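PDB 4K2M: 3-oxo-glucose-6-phosphate:glutamate aminotransferase from Bacillus subtilis subsp. subtilis, which catalyses the reversible pyridoxal phosphate-dependent transamination of 3-dehydro-glucose 6-phosphate with glutamate to form kanosamine 6-phosphate, a step in antibiotic biosynthesis. Local coordinates for residues G102-Q107 with Q301-L306; V170-Q175 with V403-A408; V357-R362 with H409-H414. All coordinates share one frame; numbering follows the deposited sequence.

Interaction 1. Residues G102-Q107 with Q301-L306; sequences GPYLEQ and QAAIGL
Y104 and L105, in the first turn of helix 103-116, rest on A302, A303 and L306 of helix 299-308, a helix-helix packing within the aspartate aminotransferase fold of this sugar aminotransferase. The short axes of 103-107 and 301-306 approach to 8.1 Å and cross at 46°. The small side chains of A302 and A303 lie at the closest point, where the CA atoms of Y104 and A303 are 5.4 Å apart.

The aromatic part of the contact is a CH-pi interaction. With CG of Y104 beside its own backbone N and anti to the carbonyl carbon (chi1 -67°), the ring runs out past the second helix and turns one face to A303. The CB methyl of A303 sits over that face, 3.9 Å from the ring centroid and 16° off the ring normal, displaced toward the rim on the CG and CD1 side. L306 meets the same ring differently: its CD1 methyl comes in at the edge, in the ring plane, beside CD1 of Y104.

Aliphatic packing supplies the rest. CB of A302 is directed at the first helix and lies against backbone as much as side chain, with Y104 O at 3.6 Å. CD2 of L105 also reaches A302 CB, at 4.1 Å, although the side chain sets out away from the second helix.

Around the pair, V93 of helix 80-93 touches both Y104 and A303, and F108, one turn further along helix 103-116, packs on A302 and L306. The side chain of L105 lies about 8 Å from the bound external aldimine, so the contact borders the active site. Toward the solvent, the side chain of Q107 crosses that of L306 at about a right angle, with Q107 CG 4.0 Å from L306 CD1.

Interaction 2. Residues V170-Q175 with V403-A408; sequences VDINPQ and VHTEKA. With EDO (1,2-ethanediol), chain D.
The start of helix 403-411 is held by a carboxylate from the loop that leaves strand 166-169 of the central mixed sheet: D171 receives two successive backbone N-H groups of the helix's first turn. Its OD2 takes the N-H of H404 on the syn lone pair at 3.0 Å and 161°. OD1 accepts twice from T405, from the backbone N at 2.8 Å, 24° out of the carboxylate plane, and from OG1 at 2.6 Å, nearly along the C-O axis. Three bonds therefore fix the rotation of the buried carboxylate, and the helix N terminus would be expected to favour its negative charge. The first torsion of T405 (chi1 -57°) sets OG1 beside its own backbone N, bringing hydroxyl and amide to one oxygen; a water donates to both OG1 and V170 O.

The side chain of I172 crosses that of T405 at about a right angle, its CD1 4.0 Å from CB of A408, on which P174 CB also packs. N173 OD1 accepts from Q175 N in an Asx turn. Within it, P174 O accepts from K356 NZ of strand 353-356, linking the loop to the small antiparallel sheet whose other strand, 412-415, follows directly on helix 403-411.

Interaction 3. Residues V357-R362 with H409-H414; sequences VRTEDR and HSQVLH. With EDO (1,2-ethanediol), chain G.
R362 reaches from the start of helix 362-373 to the junction where helix 403-411 passes into strand 412-415, beside the small antiparallel sheet of 353-356 and 412-415. Its CB points toward the junction, and CG, anti to the backbone N (chi1 -174°), passes 4.4 Å from L413 CD1. CD lies against V412 O; beyond it the chain bends at chi3, and NE and CZ run under S410 O, which stands 3.3 Å above the centre of the guanidinium plane. NH1 ends between two backbone acceptors, donating to H409 O at 2.8 Å and to V412 O at 2.9 Å, the latter on a lone pair in the carbonyl plane. NH2 donates to a water that in turn donates to H409 O. One guanidinium thus meets three carbonyl oxygens of the junction, H409 O and V412 O by hydrogen bonds and S410 O over its face.

The ladder of the sheet is carried on by V357 N, bonded to Q411 O at an angle of 170°. Q411 NE2 returns to V357 O from above the carbonyl plane. T359 CG2 rests on S410 CB, and S410 OG, also bonded to K407 O, accepts from T359 OG1 at 2.8 Å.

From the N terminus, 102-107 comes first and pairs with 301-306, closing a loop of 193 residues that contains all seven strands of the central mixed sheet. Segment 170-175 lies inside that loop but pairs with 403-408, spanning 227 residues, so interactions 1 and 2 cross. Interaction 3 opens after interaction 1 has closed, spans 46 residues and crosses interaction 2. Interactions 2 and 3 share helix 403-411 and touch where K407 NZ meets T359 OG1; together they tie the edge of the central sheet to the small antiparallel sheet. Interaction 1 joins two helices on the opposite side of the chain's centre, its nearest atoms about 31 Å from interaction 2 and about 25 Å from interaction 3.

Interaction 1. Residues G102-Q107 with Q301-L306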
loop_
_atom_site.group_PDB
_atom_site.type_symbol
_atom_site.label_atom_id
_atom_site.label_comp_id
_atom_site.label_asym_id
_atom_site.label_seq_id
_atom_site.Cartn_x
_atom_site.Cartn_y
_atom_site.Cartn_z
ATOM N N GLY A 102 9.141 9.998 -4.580
ATOM C CA GLY A 102 8.984 11.377 -5.014
ATOM C C GLY A 102 9.166 12.411 -3.930
ATOM O O GLY A 102 9.277 12.080 -2.750
ATOM N N PRO A 103 9.178 13.688 -4.325
ATOM C CA PRO A 103 9.504 14.794 -3.413
ATOM C C PRO A 103 8.448 15.103 -2.360
ATOM O O PRO A 103 8.811 15.649 -1.317
ATOM C CB PRO A 103 9.657 15.994 -4.360
ATOM C CG PRO A 103 8.791 15.631 -5.550
ATOM C CD PRO A 103 8.977 14.152 -5.711
ATOM N N TYR A 104 7.181 14.790 -2.615
ATOM C CA TYR A 104 6.133 15.084 -1.642
ATOM C C TYR A 104 6.261 14.220 -0.385
ATOM O O TYR A 104 5.880 14.649 0.706
ATOM C CB TYR A 104 4.744 14.947 -2.265
ATOM C CG TYR A 104 4.426 15.985 -3.324
ATOM C CD1 TYR A 104 3.909 17.218 -2.972
ATOM C CD2 TYR A 104 4.625 15.718 -4.677
ATOM C CE1 TYR A 104 3.603 18.167 -3.927
ATOM C CE2 TYR A 104 4.333 16.661 -5.637
ATOM C CZ TYR A 104 3.820 17.886 -5.257
ATOM O OH TYR A 104 3.515 18.830 -6.217
ATOM N N LEU A 105 6.811 13.013 -0.534
ATOM C CA LEU A 105 7.082 12.140 0.607
ATOM C C LEU A 105 7.891 12.846 1.689
ATOM O O LEU A 105 7.461 12.914 2.836
ATOM C CB LEU A 105 7.814 10.862 0.163
ATOM C CG LEU A 105 6.937 9.664 -0.152
ATOM C CD1 LEU A 105 7.805 8.474 -0.586
ATOM C CD2 LEU A 105 6.085 9.321 1.075
ATOM N N GLU A 106 9.060 13.377 1.325
ATOM C CA GLU A 106 9.925 14.043 2.296
ATOM C C GLU A 106 9.245 15.259 2.925
ATOM O O GLU A 106 9.411 15.519 4.128
ATOM C CB GLU A 106 11.238 14.481 1.637
ATOM C CG GLU A 106 12.384 14.701 2.626
ATOM C CD GLU A 106 13.456 15.641 2.091
ATOM O OE1 GLU A 106 13.985 15.384 0.986
ATOM O OE2 GLU A 106 13.760 16.641 2.775
ATOM N N GLN A 107 8.504 16.018 2.120
ATOM C CA GLN A 107 7.815 17.203 2.631
ATOM C C GLN A 107 6.721 16.807 3.617
ATOM O O GLN A 107 6.512 17.475 4.626
ATOM C CB GLN A 107 7.206 18.026 1.491
ATOM C CG GLN A 107 6.481 19.293 1.948
ATOM C CD GLN A 107 7.428 20.381 2.438
ATOM O OE1 GLN A 107 8.635 20.329 2.192
ATOM N NE2 GLN A 107 6.878 21.376 3.133
ATOM N N GLN A 301 -0.013 9.881 -2.633
ATOM C CA GLN A 301 -0.798 10.024 -1.408
ATOM C C GLN A 301 -0.233 11.091 -0.482
ATOM O O GLN A 301 -0.985 11.753 0.237
ATOM C CB GLN A 301 -0.908 8.693 -0.643
ATOM C CG GLN A 301 -1.721 7.612 -1.351
ATOM C CD GLN A 301 -3.154 8.034 -1.693
ATOM O OE1 GLN A 301 -3.742 8.906 -1.047
ATOM N NE2 GLN A 301 -3.715 7.411 -2.728
ATOM N N ALA A 302 1.085 11.244 -0.470
ATOM C CA ALA A 302 1.701 12.312 0.330
ATOM C C ALA A 302 1.279 13.682 -0.202
ATOM O O ALA A 302 1.036 14.611 0.574
ATOM C CB ALA A 302 3.234 12.167 0.364
ATOM N N ALA A 303 1.173 13.821 -1.521
ATOM C CA ALA A 303 0.702 15.085 -2.085
ATOM C C ALA A 303 -0.736 15.346 -1.652
ATOM O O ALA A 303 -1.106 16.474 -1.322
ATOM C CB ALA A 303 0.799 15.073 -3.623
ATOM N N ILE A 304 -1.553 14.301 -1.660
ATOM C CA ILE A 304 -2.946 14.432 -1.240
ATOM C C ILE A 304 -2.995 14.758 0.257
ATOM O O ILE A 304 -3.806 15.576 0.707
ATOM C CB ILE A 304 -3.723 13.132 -1.524
ATOM C CG1 ILE A 304 -4.010 13.018 -3.022
ATOM C CG2 ILE A 304 -5.055 13.102 -0.756
ATOM C CD1 ILE A 304 -4.626 11.677 -3.416
ATOM N N GLY A 305 -2.127 14.106 1.023
ATOM C CA GLY A 305 -2.063 14.322 2.460
ATOM C C GLY A 305 -1.728 15.753 2.814
ATOM O O GLY A 305 -2.256 16.307 3.790
ATOM N N LEU A 306 -0.863 16.369 2.011
ATOM C CA LEU A 306 -0.465 17.743 2.274
ATOM C C LEU A 306 -1.648 18.680 2.044
ATOM O O LEU A 306 -1.681 19.783 2.585
ATOM C CB LEU A 306 0.734 18.134 1.412
ATOM C CG LEU A 306 2.020 17.470 1.895
ATOM C CD1 LEU A 306 3.120 17.519 0.847
ATOM C CD2 LEU A 306 2.496 18.131 3.197
#

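Interaction 2. Residues V170-Q175 with V403-A408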
loop_
_atom_site.group_PDB
_atom_site.type_symbol
_atom_site.label_atom_id
_atom_site.label_comp_id
_atom_site.label_asym_id
_atom_site.label_seq_id
_atom_site.Cartn_x
_atom_site.Cartn_y
_atom_site.Cartn_z
ATOM N N VAL A 170 -3.803 -8.320 27.900
ATOM C CA VAL A 170 -4.156 -7.911 29.254
ATOM C C VAL A 170 -5.401 -7.027 29.248
ATOM O O VAL A 170 -5.762 -6.419 28.225
ATOM C CB VAL A 170 -2.989 -7.234 30.018
ATOM C CG1 VAL A 170 -1.736 -8.075 29.946
ATOM C CG2 VAL A 170 -2.711 -5.878 29.476
ATOM N N ASP A 171 -6.050 -6.954 30.406
ATOM C CA ASP A 171 -7.358 -6.334 30.537
ATOM C C ASP A 171 -7.284 -4.823 30.352
ATOM O O ASP A 171 -6.235 -4.215 30.564
ATOM C CB ASP A 171 -7.928 -6.661 31.926
ATOM C CG ASP A 171 -9.402 -7.059 31.889
ATOM O OD1 ASP A 171 -10.023 -7.008 30.803
ATOM O OD2 ASP A 171 -9.940 -7.429 32.959
ATOM N N ILE A 172 -8.404 -4.229 29.949
ATOM C CA ILE A 172 -8.495 -2.778 29.781
ATOM C C ILE A 172 -9.096 -2.129 31.016
ATOM O O ILE A 172 -9.685 -2.796 31.857
ATOM C CB ILE A 172 -9.402 -2.395 28.612
ATOM C CG1 ILE A 172 -10.786 -3.034 28.810
ATOM C CG2 ILE A 172 -8.762 -2.801 27.288
ATOM C CD1 ILE A 172 -11.895 -2.478 27.947
ATOM N N ASN A 173 -8.957 -0.813 31.108
ATOM C CA ASN A 173 -9.735 -0.031 32.055
ATOM C C ASN A 173 -11.117 0.096 31.391
ATOM O O ASN A 173 -11.223 0.530 30.251
ATOM C CB ASN A 173 -9.034 1.315 32.249
ATOM C CG ASN A 173 -9.854 2.319 33.050
ATOM O OD1 ASN A 173 -11.057 2.489 32.833
ATOM N ND2 ASN A 173 -9.184 3.026 33.954
ATOM N N PRO A 174 -12.186 -0.334 32.083
ATOM C CA PRO A 174 -13.482 -0.459 31.400
ATOM C C PRO A 174 -14.181 0.877 31.181
ATOM O O PRO A 174 -15.219 0.921 30.510
ATOM C CB PRO A 174 -14.297 -1.351 32.354
ATOM C CG PRO A 174 -13.706 -1.075 33.706
ATOM C CD PRO A 174 -12.228 -0.875 33.457
ATOM N N GLN A 175 -13.627 1.944 31.743
ATOM C CA GLN A 175 -14.140 3.289 31.477
ATOM C C GLN A 175 -13.431 3.965 30.310
ATOM O O GLN A 175 -14.061 4.679 29.526
ATOM C CB GLN A 175 -14.004 4.176 32.720
ATOM C CG GLN A 175 -15.178 4.082 33.692
ATOM C CD GLN A 175 -15.339 2.696 34.263
ATOM O OE1 GLN A 175 -14.403 2.137 34.832
ATOM N NE2 GLN A 175 -16.526 2.121 34.099
ATOM N N VAL A 403 -11.887 -10.109 32.198
ATOM C CA VAL A 403 -13.218 -9.796 32.729
ATOM C C VAL A 403 -13.736 -8.420 32.329
ATOM O O VAL A 403 -14.891 -8.278 31.895
ATOM C CB VAL A 403 -13.254 -9.905 34.271
ATOM C CG1 VAL A 403 -14.640 -9.573 34.783
ATOM C CG2 VAL A 403 -12.853 -11.312 34.712
ATOM N N HIS A 404 -12.886 -7.414 32.464
ATOM C CA HIS A 404 -13.306 -6.041 32.189
ATOM C C HIS A 404 -13.460 -5.785 30.701
ATOM O O HIS A 404 -14.380 -5.076 30.284
ATOM C CB HIS A 404 -12.318 -5.041 32.799
ATOM C CG HIS A 404 -12.284 -5.073 34.293
ATOM N ND1 HIS A 404 -13.426 -5.041 35.065
ATOM C CD2 HIS A 404 -11.245 -5.143 35.159
ATOM C CE1 HIS A 404 -13.092 -5.090 36.341
ATOM N NE2 HIS A 404 -11.774 -5.151 36.427
ATOM N N THR A 405 -12.549 -6.345 29.907
ATOM C CA THR A 405 -12.621 -6.193 28.463
ATOM C C THR A 405 -13.908 -6.826 27.964
ATOM O O THR A 405 -14.613 -6.240 27.162
ATOM C CB THR A 405 -11.439 -6.886 27.778
ATOM O OG1 THR A 405 -10.211 -6.355 28.293
ATOM C CG2 THR A 405 -11.488 -6.711 26.259
ATOM N N GLU A 406 -14.211 -8.033 28.442
ATOM C CA GLU A 406 -15.413 -8.731 27.997
ATOM C C GLU A 406 -16.703 -8.016 28.404
ATOM O O GLU A 406 -17.653 -7.919 27.617
ATOM C CB GLU A 406 -15.389 -10.185 28.486
ATOM C CG GLU A 406 -14.392 -11.076 27.728
ATOM C CD GLU A 406 -13.949 -12.278 28.555
ATOM O OE1 GLU A 406 -14.756 -12.719 29.400
ATOM O OE2 GLU A 406 -12.802 -12.772 28.382
ATOM N N LYS A 407 -16.742 -7.510 29.629
ATOM C CA LYS A 407 -17.927 -6.796 30.095
ATOM C C LYS A 407 -18.105 -5.492 29.312
ATOM O O LYS A 407 -19.186 -5.219 28.799
ATOM C CB LYS A 407 -17.839 -6.521 31.605
ATOM C CG LYS A 407 -19.084 -5.844 32.213
ATOM C CD LYS A 407 -20.362 -6.610 31.853
ATOM C CE LYS A 407 -21.598 -5.978 32.509
ATOM N NZ LYS A 407 -22.860 -6.684 32.114
ATOM N N ALA A 408 -17.036 -4.714 29.174
ATOM C CA ALA A 408 -17.138 -3.442 28.445
ATOM C C ALA A 408 -17.508 -3.685 26.987
ATOM O O ALA A 408 -18.280 -2.937 26.386
ATOM C CB ALA A 408 -15.841 -2.663 28.548
HETATM C C1 EDO D . -18.339 5.431 28.299
HETATM O O1 EDO D . -17.424 5.765 27.256
HETATM C C2 EDO D . -17.541 4.829 29.460
HETATM O O2 EDO D . -16.612 5.806 29.933
HETATM O O HOH W 1 -8.003 -6.360 26.655
#

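Interaction 3. Residues V357-R362 with H409-H414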
loop_
_atom_site.group_PDB
_atom_site.type_symbol
_atom_site.label_atom_id
_atom_site.label_comp_id
_atom_site.label_asym_id
_atom_site.label_seq_id
_atom_site.Cartn_x
_atom_site.Cartn_y
_atom_site.Cartn_z
ATOM N N VAL A 357 -24.239 0.916 27.484
ATOM C CA VAL A 357 -25.630 0.652 27.840
ATOM C C VAL A 357 -25.653 -0.702 28.542
ATOM O O VAL A 357 -24.627 -1.376 28.606
ATOM C CB VAL A 357 -26.532 0.634 26.591
ATOM C CG1 VAL A 357 -26.467 1.999 25.867
ATOM C CG2 VAL A 357 -26.097 -0.463 25.647
ATOM N N ARG A 358 -26.802 -1.112 29.067
ATOM C CA ARG A 358 -26.885 -2.433 29.686
ATOM C C ARG A 358 -26.624 -3.547 28.669
ATOM O O ARG A 358 -27.114 -3.507 27.533
ATOM C CB ARG A 358 -28.241 -2.636 30.364
ATOM C CG ARG A 358 -28.406 -1.873 31.672
ATOM C CD ARG A 358 -29.828 -2.031 32.199
ATOM N NE ARG A 358 -30.404 -3.308 31.782
ATOM C CZ ARG A 358 -30.310 -4.433 32.482
ATOM N NH1 ARG A 358 -29.665 -4.437 33.641
ATOM N NH2 ARG A 358 -30.859 -5.554 32.023
ATOM N N THR A 359 -25.846 -4.547 29.084
ATOM C CA THR A 359 -25.533 -5.674 28.205
ATOM C C THR A 359 -26.795 -6.307 27.623
ATOM O O THR A 359 -26.865 -6.620 26.423
ATOM C CB THR A 359 -24.756 -6.741 28.989
ATOM O OG1 THR A 359 -23.513 -6.181 29.431
ATOM C CG2 THR A 359 -24.486 -7.965 28.128
ATOM N N GLU A 360 -27.802 -6.458 28.481
ATOM C CA GLU A 360 -29.018 -7.182 28.139
ATOM C C GLU A 360 -29.911 -6.370 27.206
ATOM O O GLU A 360 -30.804 -6.924 26.570
ATOM C CB GLU A 360 -29.799 -7.526 29.415
ATOM C CG GLU A 360 -29.011 -8.341 30.450
ATOM C CD GLU A 360 -28.126 -7.486 31.356
ATOM O OE1 GLU A 360 -27.814 -6.333 30.990
ATOM O OE2 GLU A 360 -27.744 -7.969 32.445
ATOM N N ASP A 361 -29.653 -5.068 27.115
ATOM C CA ASP A 361 -30.500 -4.173 26.318
ATOM C C ASP A 361 -29.891 -3.677 25.003
ATOM O O ASP A 361 -30.604 -3.109 24.169
ATOM C CB ASP A 361 -30.889 -2.944 27.153
ATOM C CG ASP A 361 -31.724 -3.298 28.370
ATOM O OD1 ASP A 361 -32.362 -4.360 28.356
ATOM O OD2 ASP A 361 -31.746 -2.500 29.334
ATOM N N ARG A 362 -28.586 -3.867 24.811
ATOM C CA ARG A 362 -27.909 -3.228 23.672
ATOM C C ARG A 362 -28.456 -3.620 22.305
ATOM O O ARG A 362 -28.703 -2.760 21.470
ATOM C CB ARG A 362 -26.392 -3.454 23.687
ATOM C CG ARG A 362 -25.683 -2.645 22.578
ATOM C CD ARG A 362 -24.184 -2.885 22.557
ATOM N NE ARG A 362 -23.848 -4.277 22.252
ATOM C CZ ARG A 362 -22.615 -4.766 22.319
ATOM N NH1 ARG A 362 -21.613 -3.967 22.672
ATOM N NH2 ARG A 362 -22.382 -6.049 22.048
ATOM N N HIS A 409 -16.947 -4.741 26.416
ATOM C CA HIS A 409 -17.233 -5.129 25.040
ATOM C C HIS A 409 -18.719 -5.395 24.798
ATOM O O HIS A 409 -19.237 -5.137 23.706
ATOM C CB HIS A 409 -16.438 -6.393 24.700
ATOM C CG HIS A 409 -16.731 -6.933 23.338
ATOM N ND1 HIS A 409 -16.507 -6.210 22.189
ATOM C CD2 HIS A 409 -17.221 -8.130 22.942
ATOM C CE1 HIS A 409 -16.846 -6.938 21.141
ATOM N NE2 HIS A 409 -17.280 -8.109 21.569
ATOM N N SER A 410 -19.402 -5.917 25.817
ATOM C CA SER A 410 -20.827 -6.239 25.712
ATOM C C SER A 410 -21.718 -5.021 25.937
ATOM O O SER A 410 -22.921 -5.054 25.656
ATOM C CB SER A 410 -21.194 -7.340 26.720
ATOM O OG SER A 410 -21.226 -6.809 28.032
ATOM N N GLN A 411 -21.131 -3.934 26.432
ATOM C CA GLN A 411 -21.921 -2.755 26.785
ATOM C C GLN A 411 -21.752 -1.599 25.816
ATOM O O GLN A 411 -22.619 -0.731 25.720
ATOM C CB GLN A 411 -21.533 -2.261 28.181
ATOM C CG GLN A 411 -21.970 -3.166 29.312
ATOM C CD GLN A 411 -21.716 -2.524 30.646
ATOM O OE1 GLN A 411 -20.606 -2.576 31.166
ATOM N NE2 GLN A 411 -22.733 -1.860 31.185
ATOM N N VAL A 412 -20.626 -1.577 25.115
ATOM C CA VAL A 412 -20.241 -0.368 24.380
ATOM C C VAL A 412 -21.127 -0.167 23.166
ATOM O O VAL A 412 -21.517 -1.123 22.479
ATOM C CB VAL A 412 -18.736 -0.390 23.969
ATOM C CG1 VAL A 412 -18.471 -1.488 22.940
ATOM C CG2 VAL A 412 -18.291 0.988 23.436
ATOM N N LEU A 413 -21.453 1.096 22.906
ATOM C CA LEU A 413 -22.253 1.460 21.750
ATOM C C LEU A 413 -21.689 2.759 21.195
ATOM O O LEU A 413 -21.533 3.735 21.932
ATOM C CB LEU A 413 -23.717 1.672 22.160
ATOM C CG LEU A 413 -24.660 1.927 20.990
ATOM C CD1 LEU A 413 -24.551 0.765 20.016
ATOM C CD2 LEU A 413 -26.089 2.076 21.465
ATOM N N HIS A 414 -21.380 2.770 19.905
ATOM C CA HIS A 414 -20.837 3.972 19.287
ATOM C C HIS A 414 -21.922 4.767 18.580
ATOM O O HIS A 414 -22.720 4.200 17.812
ATOM C CB HIS A 414 -19.701 3.597 18.324
ATOM C CG HIS A 414 -18.495 3.069 19.031
ATOM N ND1 HIS A 414 -18.160 1.730 19.048
ATOM C CD2 HIS A 414 -17.574 3.703 19.798
ATOM C CE1 HIS A 414 -17.066 1.568 19.778
ATOM N NE2 HIS A 414 -16.693 2.747 20.243
HETATM C C1 EDO G . -15.373 -3.087 22.661
HETATM O O1 EDO G . -14.606 -4.279 22.518
HETATM C C2 EDO G . -14.803 -2.225 23.778
HETATM O O2 EDO G . -13.548 -1.688 23.351
HETATM O O HOH W 2 -24.682 -6.889 24.764
HETATM O O HOH W 3 -20.140 -7.732 22.061
#